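Putative Oleoyl-[acyl-carrier protein] thioesterase (Lactobacillus plantarum, PDB 2OWN) probably hydrolyses the thioester of oleoyl-acyl-carrier protein to release the free fatty acid, as expected of a two-domain hotdog-fold acyl-ACP thioesterase. Local coordinates at residues Q233-H238 / T251-T256; A69-R74 / L202-V207; S89-Y94 / V128-E133; A96-W101 / S115-M120. All blocks are in the same frame, centred on the assembly; numbering follows the deposited sequence.

In the fold
From the N terminus the chain first lays down A69-R74, the opening half of contact 2, which closes only with L202-V207 in the second half of the chain. Contacts 3 and 4 are nested inside that long loop: S89-Y94 opens contact 3, A96-W101 and S115-M120 make contact 4, and V128-E133 then closes contact 3 around it. These two touch each other within the N-terminal hotdog domain, their centres about 10 Å apart. Contact 2 joins the edges of the two domains. Contact 1 follows in series, a hairpin of the C-terminal domain, touching contact 2 where strand 246-256 pairs with strand 200-209.

Contact 1: Q233-H238 / T251-T256; sequences QVTTSH and TIQWRT
Q233-H238 and T251-T256 are the facing parts of a beta hairpin, strands 233-241 and 246-256, in the C-terminal hotdog domain. Hydrogen-bonded pairs V234-W254 and T236-I252 alternate with non-hydrogen-bonded ones, and T236 N reaches I252 O at 2.9 Å. On the face of T235 and Q253 the two side chains lie alongside each other. The glutamine, bent at its second torsion (chi2 -61°), curls back so that OE1 takes the T235 OG1 proton at 2.7 Å, in the carbonyl plane and on a lone pair. A water 2.7 Å from Q253 OE1 donates to it and also to Q233 OE1, so two donors grip this oxygen. A leucine in place of Q253 would probably leave the T235 hydroxyl and that water without their shared acceptor. Across the sheet, the W254 indole carries I252 CG2 over one face. F196, from helix 194-197, meets this indole edge-to-face. T236 OG1, set between its backbone N and carbonyl carbon (chi1 68°), receives W254 NE1 in the ring plane at 3.1 Å, almost straight at 169°, and pairs with H238 NE2 at 2.6 Å.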
# COMPACT_ATOMS: atom_id res chain seq x y z
N GLN B 233 -11.47 -26.87 -3.22
CA GLN B 233 -11.78 -25.56 -2.65
C GLN B 233 -12.25 -25.54 -1.20
O GLN B 233 -12.59 -26.57 -0.62
CB GLN B 233 -12.82 -24.83 -3.54
CG GLN B 233 -12.31 -24.51 -4.96
CD GLN B 233 -13.23 -23.61 -5.79
OE1 GLN B 233 -14.23 -23.08 -5.31
NE2 GLN B 233 -12.85 -23.42 -7.04
N VAL B 234 -12.17 -24.33 -0.62
CA VAL B 234 -12.62 -23.99 0.74
C VAL B 234 -13.29 -22.61 0.67
O VAL B 234 -13.03 -21.83 -0.28
CB VAL B 234 -11.48 -23.99 1.79
CG1 VAL B 234 -10.88 -25.38 1.93
CG2 VAL B 234 -10.39 -22.99 1.45
N THR B 235 -14.12 -22.31 1.66
CA THR B 235 -14.85 -21.03 1.76
C THR B 235 -14.52 -20.34 3.07
O THR B 235 -14.40 -21.02 4.09
CB THR B 235 -16.37 -21.27 1.70
OG1 THR B 235 -16.67 -22.10 0.57
CG2 THR B 235 -17.16 -19.95 1.60
N THR B 236 -14.31 -19.02 3.03
CA THR B 236 -14.11 -18.21 4.25
C THR B 236 -15.24 -17.16 4.28
O THR B 236 -15.49 -16.50 3.28
CB THR B 236 -12.71 -17.59 4.42
OG1 THR B 236 -12.48 -16.59 3.43
CG2 THR B 236 -11.62 -18.69 4.35
N SER B 237 -15.93 -17.07 5.42
CA SER B 237 -17.03 -16.14 5.69
C SER B 237 -16.45 -15.12 6.65
O SER B 237 -15.98 -15.51 7.71
CB SER B 237 -18.21 -16.88 6.32
OG SER B 237 -19.27 -16.00 6.65
N HIS B 238 -16.50 -13.84 6.28
CA HIS B 238 -15.94 -12.73 7.06
C HIS B 238 -16.97 -11.67 7.43
O HIS B 238 -17.95 -11.47 6.71
CB HIS B 238 -14.86 -12.02 6.25
CG HIS B 238 -13.74 -12.89 5.78
ND1 HIS B 238 -12.48 -12.84 6.33
CD2 HIS B 238 -13.69 -13.82 4.79
CE1 HIS B 238 -11.70 -13.72 5.71
NE2 HIS B 238 -12.41 -14.32 4.78
N THR B 251 -17.58 -12.99 1.67
CA THR B 251 -17.42 -14.43 1.46
C THR B 251 -16.38 -14.61 0.35
O THR B 251 -16.52 -14.01 -0.71
CB THR B 251 -18.74 -15.14 1.18
OG1 THR B 251 -19.57 -15.02 2.34
CG2 THR B 251 -18.50 -16.62 0.90
N ILE B 252 -15.34 -15.40 0.63
CA ILE B 252 -14.25 -15.67 -0.32
C ILE B 252 -14.17 -17.17 -0.61
O ILE B 252 -14.22 -17.98 0.33
CB ILE B 252 -12.87 -15.17 0.21
CG1 ILE B 252 -12.90 -13.68 0.58
CG2 ILE B 252 -11.75 -15.41 -0.84
CD1 ILE B 252 -11.60 -13.16 1.18
N GLN B 253 -14.06 -17.51 -1.89
CA GLN B 253 -13.89 -18.88 -2.36
C GLN B 253 -12.40 -18.99 -2.72
O GLN B 253 -11.86 -18.11 -3.43
CB GLN B 253 -14.79 -19.19 -3.56
CG GLN B 253 -16.30 -18.91 -3.32
CD GLN B 253 -16.94 -19.73 -2.18
OE1 GLN B 253 -16.38 -20.72 -1.71
NE2 GLN B 253 -18.13 -19.32 -1.77
N TRP B 254 -11.74 -20.03 -2.20
CA TRP B 254 -10.31 -20.29 -2.40
C TRP B 254 -10.04 -21.66 -2.99
O TRP B 254 -10.81 -22.56 -2.72
CB TRP B 254 -9.59 -20.29 -1.05
CG TRP B 254 -9.70 -19.08 -0.23
CD1 TRP B 254 -10.71 -18.77 0.61
CD2 TRP B 254 -8.71 -18.05 -0.08
NE1 TRP B 254 -10.45 -17.59 1.25
CE2 TRP B 254 -9.24 -17.11 0.85
CE3 TRP B 254 -7.44 -17.81 -0.65
CZ2 TRP B 254 -8.54 -15.94 1.25
CZ3 TRP B 254 -6.73 -16.64 -0.27
CH2 TRP B 254 -7.29 -15.72 0.68
N ARG B 255 -8.93 -21.80 -3.72
CA ARG B 255 -8.49 -23.09 -4.29
C ARG B 255 -7.33 -23.56 -3.40
O ARG B 255 -6.37 -22.81 -3.22
CB ARG B 255 -8.00 -22.97 -5.73
CG ARG B 255 -7.72 -24.33 -6.38
CD ARG B 255 -7.31 -24.25 -7.84
NE ARG B 255 -5.98 -23.67 -8.05
CZ ARG B 255 -5.66 -22.38 -8.26
NH1 ARG B 255 -6.59 -21.40 -8.29
NH2 ARG B 255 -4.37 -22.06 -8.44
N THR B 256 -7.42 -24.78 -2.87
CA THR B 256 -6.38 -25.37 -2.01
C THR B 256 -5.23 -25.84 -2.92
O THR B 256 -5.47 -26.61 -3.86
CB THR B 256 -6.93 -26.52 -1.17
OG1 THR B 256 -8.01 -26.02 -0.37
CG2 THR B 256 -5.85 -27.13 -0.24
O HOH W 1 -15.71 -23.00 -3.02
O HOH W 2 -19.77 -14.04 4.88

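Contact 2: A69-R74 / L202-V207; sequences AIDITR and LVHVDV
The imidazole of H204 lies flat beneath the carbonyl oxygen of I70, which stands 3.2 Å above the ring plane over its centre; D206 OD1 sits in plane at the ring edge. CG, anti to the backbone N (chi1 -155°), folds the ring over the neighbouring strand, its CD2 3.9 Å from D71 CA. The same I70 O accepts V205 N at 2.9 Å in its carbonyl plane, so one oxygen serves both a backbone bond and the ring face. An alanine at H204 would probably uncover this side of the I70 carbonyl and the D71 backbone beside it. Antiparallel pairing of strands 61-72 and 200-209 here joins the N-terminal hotdog domain to the C-terminal one. On its other side strand 200-209 meets strand 246-256 through a classic beta bulge, V203 and H204 both facing Q253. I70 N reaches V205 O at 2.7 Å; at the bulge, I72 N bonds V203 O at 2.8 Å from 38° out of the carbonyl plane. On the face away from H204, I70 and V205 lie side by side, with I70 CD1 4.0 Å from V205 CB. I72 reaches across to L202, its CD1 3.5 Å from L202 CB. Helix 31-48 covers this apolar patch, L34 and I35 on I70 and L31 on both I72 and L202.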
# COMPACT_ATOMS: atom_id res chain seq x y z
N ALA B 69 -18.62 -8.14 -6.59
CA ALA B 69 -18.59 -9.57 -6.93
C ALA B 69 -17.33 -9.67 -7.81
O ALA B 69 -17.28 -9.01 -8.83
CB ALA B 69 -19.82 -10.01 -7.68
N ILE B 70 -16.34 -10.45 -7.37
CA ILE B 70 -15.04 -10.60 -8.07
C ILE B 70 -14.83 -12.06 -8.46
O ILE B 70 -14.92 -12.92 -7.59
CB ILE B 70 -13.85 -10.14 -7.16
CG1 ILE B 70 -14.11 -8.76 -6.51
CG2 ILE B 70 -12.52 -10.14 -7.94
CD1 ILE B 70 -13.04 -8.33 -5.54
N ASP B 71 -14.60 -12.32 -9.75
CA ASP B 71 -14.34 -13.64 -10.33
C ASP B 71 -12.85 -13.62 -10.65
O ASP B 71 -12.46 -12.90 -11.56
CB ASP B 71 -15.21 -13.87 -11.58
CG ASP B 71 -15.01 -15.24 -12.25
OD1 ASP B 71 -14.34 -16.15 -11.71
OD2 ASP B 71 -15.57 -15.42 -13.35
N ILE B 72 -12.04 -14.40 -9.93
CA ILE B 72 -10.57 -14.44 -10.10
C ILE B 72 -10.08 -15.73 -10.79
O ILE B 72 -10.25 -16.81 -10.23
CB ILE B 72 -9.84 -14.25 -8.73
CG1 ILE B 72 -10.28 -12.93 -8.05
CG2 ILE B 72 -8.31 -14.26 -8.90
CD1 ILE B 72 -9.70 -12.70 -6.70
N THR B 73 -9.50 -15.58 -11.99
CA THR B 73 -8.88 -16.69 -12.76
C THR B 73 -7.49 -16.86 -12.12
O THR B 73 -7.10 -17.97 -11.75
CB THR B 73 -8.81 -16.39 -14.27
OG1 THR B 73 -10.14 -16.25 -14.78
CG2 THR B 73 -8.11 -17.52 -15.03
N ARG B 74 -6.73 -15.76 -12.06
CA ARG B 74 -5.44 -15.71 -11.35
C ARG B 74 -5.12 -14.26 -11.00
O ARG B 74 -5.47 -13.36 -11.78
CB ARG B 74 -4.26 -16.36 -12.08
CG ARG B 74 -3.67 -15.64 -13.30
CD ARG B 74 -2.42 -16.32 -13.73
NE ARG B 74 -1.79 -15.61 -14.83
CZ ARG B 74 -0.97 -14.55 -14.74
NH1 ARG B 74 -0.65 -13.98 -13.57
NH2 ARG B 74 -0.48 -14.03 -15.88
N LEU B 202 -6.94 -17.26 -4.52
CA LEU B 202 -8.27 -16.65 -4.65
C LEU B 202 -8.98 -17.13 -5.92
O LEU B 202 -8.35 -17.20 -6.98
CB LEU B 202 -8.17 -15.12 -4.67
CG LEU B 202 -7.64 -14.48 -3.38
CD1 LEU B 202 -7.11 -13.09 -3.66
CD2 LEU B 202 -8.72 -14.48 -2.27
N VAL B 203 -10.25 -17.51 -5.77
CA VAL B 203 -11.13 -17.96 -6.85
C VAL B 203 -12.27 -16.94 -7.02
O VAL B 203 -12.55 -16.53 -8.16
CB VAL B 203 -11.69 -19.40 -6.60
CG1 VAL B 203 -12.64 -19.85 -7.70
CG2 VAL B 203 -10.54 -20.38 -6.48
N HIS B 204 -12.93 -16.57 -5.92
CA HIS B 204 -14.06 -15.64 -5.94
C HIS B 204 -14.17 -14.82 -4.64
O HIS B 204 -13.74 -15.30 -3.59
CB HIS B 204 -15.34 -16.46 -6.16
CG HIS B 204 -16.47 -15.69 -6.76
ND1 HIS B 204 -17.36 -14.94 -6.03
CD2 HIS B 204 -16.84 -15.57 -8.06
CE1 HIS B 204 -18.23 -14.38 -6.86
NE2 HIS B 204 -17.94 -14.75 -8.09
N VAL B 205 -14.71 -13.59 -4.74
CA VAL B 205 -14.93 -12.69 -3.59
C VAL B 205 -16.26 -11.91 -3.74
O VAL B 205 -16.51 -11.35 -4.81
CB VAL B 205 -13.78 -11.64 -3.41
CG1 VAL B 205 -14.01 -10.78 -2.16
CG2 VAL B 205 -12.39 -12.31 -3.33
N ASP B 206 -17.09 -11.92 -2.69
CA ASP B 206 -18.35 -11.15 -2.59
C ASP B 206 -18.19 -10.18 -1.45
O ASP B 206 -17.74 -10.60 -0.40
CB ASP B 206 -19.55 -12.01 -2.25
CG ASP B 206 -19.89 -13.00 -3.31
OD1 ASP B 206 -19.66 -12.73 -4.52
OD2 ASP B 206 -20.47 -14.02 -2.92
N VAL B 207 -18.56 -8.91 -1.65
CA VAL B 207 -18.47 -7.87 -0.60
C VAL B 207 -19.77 -7.08 -0.51
O VAL B 207 -20.35 -6.78 -1.55
CB VAL B 207 -17.30 -6.87 -0.86
CG1 VAL B 207 -17.10 -5.95 0.35
CG2 VAL B 207 -16.00 -7.58 -1.16
O HOH W 3 -12.86 -18.02 -10.52
O HOH W 4 -8.31 -18.95 -9.22

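Contact 3: S89-Y94 / V128-E133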
# COMPACT_ATOMS: atom_id res chain seq x y z
N SER B 89 -21.65 0.36 -17.23
CA SER B 89 -22.58 -0.43 -18.06
C SER B 89 -24.04 0.03 -18.08
O SER B 89 -24.61 0.21 -19.17
CB SER B 89 -22.51 -1.90 -17.64
OG SER B 89 -21.19 -2.36 -17.80
N ALA B 90 -24.62 0.21 -16.89
CA ALA B 90 -26.02 0.63 -16.75
C ALA B 90 -26.38 1.22 -15.38
O ALA B 90 -25.54 1.27 -14.48
CB ALA B 90 -26.92 -0.56 -17.06
N TYR B 91 -27.62 1.71 -15.27
CA TYR B 91 -28.16 2.29 -14.02
C TYR B 91 -29.70 2.36 -14.00
O TYR B 91 -30.34 2.34 -15.06
CB TYR B 91 -27.58 3.70 -13.78
CG TYR B 91 -28.13 4.79 -14.71
CD1 TYR B 91 -27.74 4.86 -16.06
CD2 TYR B 91 -29.04 5.76 -14.22
CE1 TYR B 91 -28.26 5.88 -16.93
CE2 TYR B 91 -29.57 6.79 -15.08
CZ TYR B 91 -29.17 6.83 -16.43
OH TYR B 91 -29.66 7.82 -17.25
N ASN B 92 -30.26 2.43 -12.79
CA ASN B 92 -31.71 2.60 -12.53
C ASN B 92 -31.82 3.91 -11.66
O ASN B 92 -30.78 4.55 -11.42
CB ASN B 92 -32.35 1.27 -12.00
CG ASN B 92 -31.98 0.90 -10.55
OD1 ASN B 92 -31.23 1.57 -9.85
ND2 ASN B 92 -32.55 -0.21 -10.11
N PRO B 93 -33.04 4.35 -11.25
CA PRO B 93 -33.20 5.59 -10.42
C PRO B 93 -32.29 5.82 -9.18
O PRO B 93 -31.95 6.97 -8.90
CB PRO B 93 -34.67 5.52 -9.98
CG PRO B 93 -35.33 4.87 -11.13
CD PRO B 93 -34.37 3.79 -11.55
N TYR B 94 -31.88 4.73 -8.51
CA TYR B 94 -31.02 4.76 -7.31
C TYR B 94 -29.64 4.04 -7.41
O TYR B 94 -28.65 4.58 -6.88
CB TYR B 94 -31.80 4.20 -6.11
CG TYR B 94 -32.99 5.06 -5.72
CD1 TYR B 94 -34.26 4.86 -6.31
CD2 TYR B 94 -32.84 6.11 -4.78
CE1 TYR B 94 -35.38 5.68 -5.95
CE2 TYR B 94 -33.95 6.94 -4.41
CZ TYR B 94 -35.21 6.72 -5.00
OH TYR B 94 -36.28 7.52 -4.65
N VAL B 128 -29.79 9.46 -2.14
CA VAL B 128 -30.48 10.33 -3.12
C VAL B 128 -30.59 9.63 -4.49
O VAL B 128 -29.90 8.62 -4.73
CB VAL B 128 -29.81 11.74 -3.30
CG1 VAL B 128 -29.77 12.47 -1.97
CG2 VAL B 128 -28.40 11.65 -3.91
N LYS B 129 -31.44 10.16 -5.36
CA LYS B 129 -31.64 9.63 -6.73
C LYS B 129 -30.42 9.92 -7.60
O LYS B 129 -29.72 10.93 -7.37
CB LYS B 129 -32.90 10.21 -7.40
CG LYS B 129 -34.20 9.90 -6.67
CD LYS B 129 -35.38 10.53 -7.38
CE LYS B 129 -36.68 10.21 -6.67
NZ LYS B 129 -37.85 10.84 -7.34
N ILE B 130 -30.15 9.05 -8.58
CA ILE B 130 -29.00 9.21 -9.51
C ILE B 130 -29.31 10.34 -10.50
O ILE B 130 -30.35 10.31 -11.17
CB ILE B 130 -28.63 7.90 -10.27
CG1 ILE B 130 -28.24 6.79 -9.29
CG2 ILE B 130 -27.47 8.14 -11.26
CD1 ILE B 130 -27.81 5.49 -9.94
N LEU B 131 -28.39 11.31 -10.58
CA LEU B 131 -28.49 12.45 -11.49
C LEU B 131 -28.01 11.95 -12.87
O LEU B 131 -26.87 11.45 -12.94
CB LEU B 131 -27.60 13.62 -11.03
CG LEU B 131 -27.85 14.21 -9.63
CD1 LEU B 131 -26.78 15.25 -9.31
CD2 LEU B 131 -29.24 14.81 -9.49
N PRO B 132 -28.86 12.01 -13.94
CA PRO B 132 -28.42 11.54 -15.28
C PRO B 132 -27.20 12.29 -15.89
O PRO B 132 -26.51 11.68 -16.71
CB PRO B 132 -29.68 11.69 -16.15
CG PRO B 132 -30.50 12.69 -15.46
CD PRO B 132 -30.26 12.49 -14.00
N GLU B 133 -26.97 13.55 -15.52
CA GLU B 133 -25.79 14.34 -15.98
C GLU B 133 -24.45 13.74 -15.51
O GLU B 133 -23.47 13.80 -16.26
CB GLU B 133 -25.88 15.83 -15.56
CG GLU B 133 -25.87 16.12 -14.04
CD GLU B 133 -26.00 17.61 -13.68
OE1 GLU B 133 -25.92 18.49 -14.57
OE2 GLU B 133 -26.18 17.89 -12.48
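Y91 and I130 are brought together by two first torsions: Y91 holds CG between its backbone N and carbonyl carbon (chi1 73°), while I130 turns CG1 anti to its carbonyl carbon (chi1 -60°) and CG2 anti to its backbone N. The isoleucine thereby splits its branches. CG2 meets Y91 CD2 at 4.1 Å, at a slant to the ring, whereas CG1 and CD1 run in under the backbone of N92-Y94; CG1 lies 3.3 Å from Y94 O. That carbonyl oxygen is buried here and has no polar partner, enclosed on this side by hydrocarbon. One main-chain bond fastens the pair of segments: I130 N to P93 O, 2.8 Å and nearly straight at 174°, with K129 CA 3.4 Å from the same P93 O in a CA-H...O contact. Further out, Y94 and K129 meet near the surface. The lysine chain, extended beyond CG, crosses the phenol end of Y94 at a slant, with CG 3.7 Å from CZ of Y94 and CE 3.4 Å from OH of Y94. P132 CB lies 4.0 Å from Y91 OH. N92 OD1 bonds F95 N and, more weakly, Y94 N across the turn. Around I130, V135 and W63 supply further packing; V135 also touches Y91. The turn N92-Y94 links strands 81-91 and 95-103 of the N-terminal hotdog domain, and the V128-E133 loop, leaving strand 127-128, packs against that hairpin turn. A classic beta bulge, S89 and A90 both facing Y97, marks the same hairpin.

Contact 4: A96-W101 / S115-M120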
# COMPACT_ATOMS: atom_id res chain seq x y z
N ALA B 96 -26.35 2.13 -9.65
CA ALA B 96 -25.50 2.17 -10.86
C ALA B 96 -24.69 0.87 -10.93
O ALA B 96 -24.06 0.50 -9.93
CB ALA B 96 -24.58 3.36 -10.81
N TYR B 97 -24.70 0.20 -12.09
CA TYR B 97 -23.98 -1.07 -12.34
C TYR B 97 -22.67 -0.80 -13.10
O TYR B 97 -22.73 -0.35 -14.25
CB TYR B 97 -24.90 -2.04 -13.11
CG TYR B 97 -24.30 -3.39 -13.45
CD1 TYR B 97 -23.95 -4.30 -12.42
CD2 TYR B 97 -24.11 -3.79 -14.79
CE1 TYR B 97 -23.39 -5.59 -12.73
CE2 TYR B 97 -23.55 -5.07 -15.12
CZ TYR B 97 -23.20 -5.96 -14.07
OH TYR B 97 -22.67 -7.19 -14.38
N ARG B 98 -21.52 -1.08 -12.46
CA ARG B 98 -20.18 -0.86 -13.03
C ARG B 98 -19.36 -2.16 -13.09
O ARG B 98 -19.22 -2.86 -12.08
CB ARG B 98 -19.46 0.21 -12.21
CG ARG B 98 -18.03 0.58 -12.66
CD ARG B 98 -17.54 1.87 -12.01
NE ARG B 98 -18.16 3.02 -12.68
CZ ARG B 98 -17.64 3.74 -13.69
NH1 ARG B 98 -16.43 3.50 -14.21
NH2 ARG B 98 -18.37 4.74 -14.19
N GLU B 99 -18.81 -2.44 -14.28
CA GLU B 99 -17.99 -3.62 -14.58
C GLU B 99 -16.51 -3.25 -14.79
O GLU B 99 -16.21 -2.16 -15.29
CB GLU B 99 -18.51 -4.34 -15.81
CG GLU B 99 -19.84 -5.03 -15.60
CD GLU B 99 -20.32 -5.65 -16.87
OE1 GLU B 99 -20.98 -4.97 -17.68
OE2 GLU B 99 -20.12 -6.86 -17.05
N PHE B 100 -15.61 -4.18 -14.41
CA PHE B 100 -14.15 -4.04 -14.57
C PHE B 100 -13.54 -5.36 -15.04
O PHE B 100 -13.99 -6.42 -14.59
CB PHE B 100 -13.40 -3.70 -13.26
CG PHE B 100 -14.01 -2.60 -12.43
CD1 PHE B 100 -15.16 -2.87 -11.64
CD2 PHE B 100 -13.38 -1.35 -12.29
CE1 PHE B 100 -15.73 -1.87 -10.81
CE2 PHE B 100 -13.95 -0.34 -11.45
CZ PHE B 100 -15.12 -0.60 -10.71
N TRP B 101 -12.52 -5.30 -15.91
CA TRP B 101 -11.79 -6.47 -16.42
C TRP B 101 -10.29 -6.23 -16.27
O TRP B 101 -9.80 -5.22 -16.77
CB TRP B 101 -12.06 -6.73 -17.89
CG TRP B 101 -13.45 -7.04 -18.20
CD1 TRP B 101 -13.99 -8.28 -18.39
CD2 TRP B 101 -14.51 -6.10 -18.39
NE1 TRP B 101 -15.33 -8.18 -18.68
CE2 TRP B 101 -15.68 -6.85 -18.69
CE3 TRP B 101 -14.59 -4.69 -18.34
CZ2 TRP B 101 -16.94 -6.24 -18.92
CZ3 TRP B 101 -15.84 -4.06 -18.58
CH2 TRP B 101 -17.00 -4.85 -18.87
N SER B 115 -20.06 -4.60 -9.81
CA SER B 115 -20.36 -3.77 -8.63
C SER B 115 -21.61 -2.91 -8.73
O SER B 115 -22.09 -2.64 -9.83
CB SER B 115 -19.17 -2.84 -8.39
OG SER B 115 -18.94 -2.03 -9.53
N ILE B 116 -22.09 -2.49 -7.55
CA ILE B 116 -23.27 -1.62 -7.38
C ILE B 116 -22.82 -0.37 -6.61
O ILE B 116 -22.10 -0.49 -5.60
CB ILE B 116 -24.44 -2.34 -6.65
CG1 ILE B 116 -24.89 -3.60 -7.40
CG2 ILE B 116 -25.65 -1.40 -6.47
CD1 ILE B 116 -25.47 -3.37 -8.80
N TRP B 117 -23.24 0.81 -7.09
CA TRP B 117 -22.92 2.13 -6.51
C TRP B 117 -24.20 2.96 -6.31
O TRP B 117 -25.12 2.87 -7.13
CB TRP B 117 -21.99 2.89 -7.44
CG TRP B 117 -20.65 2.27 -7.70
CD1 TRP B 117 -20.37 1.24 -8.55
CD2 TRP B 117 -19.39 2.69 -7.16
NE1 TRP B 117 -19.03 0.96 -8.55
CE2 TRP B 117 -18.39 1.84 -7.71
CE3 TRP B 117 -19.00 3.70 -6.25
CZ2 TRP B 117 -17.01 1.95 -7.38
CZ3 TRP B 117 -17.62 3.83 -5.92
CH2 TRP B 117 -16.64 2.95 -6.49
N VAL B 118 -24.22 3.77 -5.25
CA VAL B 118 -25.35 4.67 -4.89
C VAL B 118 -24.85 6.10 -4.60
O VAL B 118 -23.71 6.27 -4.15
CB VAL B 118 -26.15 4.14 -3.67
CG1 VAL B 118 -26.80 2.80 -4.01
CG2 VAL B 118 -25.27 4.00 -2.42
N MSE B 119 -25.70 7.11 -4.87
CA MSE B 119 -25.35 8.52 -4.61
C MSE B 119 -25.79 8.92 -3.20
O MSE B 119 -27.00 8.93 -2.92
CB MSE B 119 -25.92 9.49 -5.64
CG MSE B 119 -25.56 9.16 -7.07
SE MSE B 119 -25.52 10.75 -8.19
CE MSE B 119 -23.81 11.43 -7.55
N MSE B 120 -24.81 9.22 -2.34
CA MSE B 120 -25.02 9.66 -0.95
C MSE B 120 -24.84 11.17 -0.88
O MSE B 120 -23.85 11.69 -1.41
CB MSE B 120 -24.02 8.99 0.01
CG MSE B 120 -24.23 7.49 0.21
SE MSE B 120 -25.85 7.03 1.19
CE MSE B 120 -25.41 7.84 2.91
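The hydroxyl of S115 sits between the R98 backbone and the rings of F100 and W117. OG, placed between its own backbone N and carbonyl carbon (chi1 59°), donates to R98 O at 2.7 Å, tilted from the carbonyl plane. It accepts W117 NE1 at 3.1 Å, a bent bond (137°) with the hydroxyl lying somewhat off the indole plane, and stands at the edge of the F100 ring, 3.5 Å from CE1. R98 slants across W117: CB lies 3.8 Å from NE1 of the indole, and the guanidinium plane is almost perpendicular to the ring. Bent at its third torsion, the arginine carries its end away to a cation-pi contact with Y138, a weak bond to Q45 and another to an unidentified ligand. Strands 95-103 and 109-121 form a beta hairpin of the N-terminal hotdog domain, here at 139°, well short of strictly antiparallel. Its hydrogen-bonded pair A96-W117 is closed by two backbone bonds, A96 N to W117 O being 2.9 Å. On the reverse face Y97 and I116 meet at a slant, I116 CD1 touching the edge of the phenol ring, 4.0 Å from CD1 of Y97, while L149 packs on the isoleucine and I146 on the tyrosine.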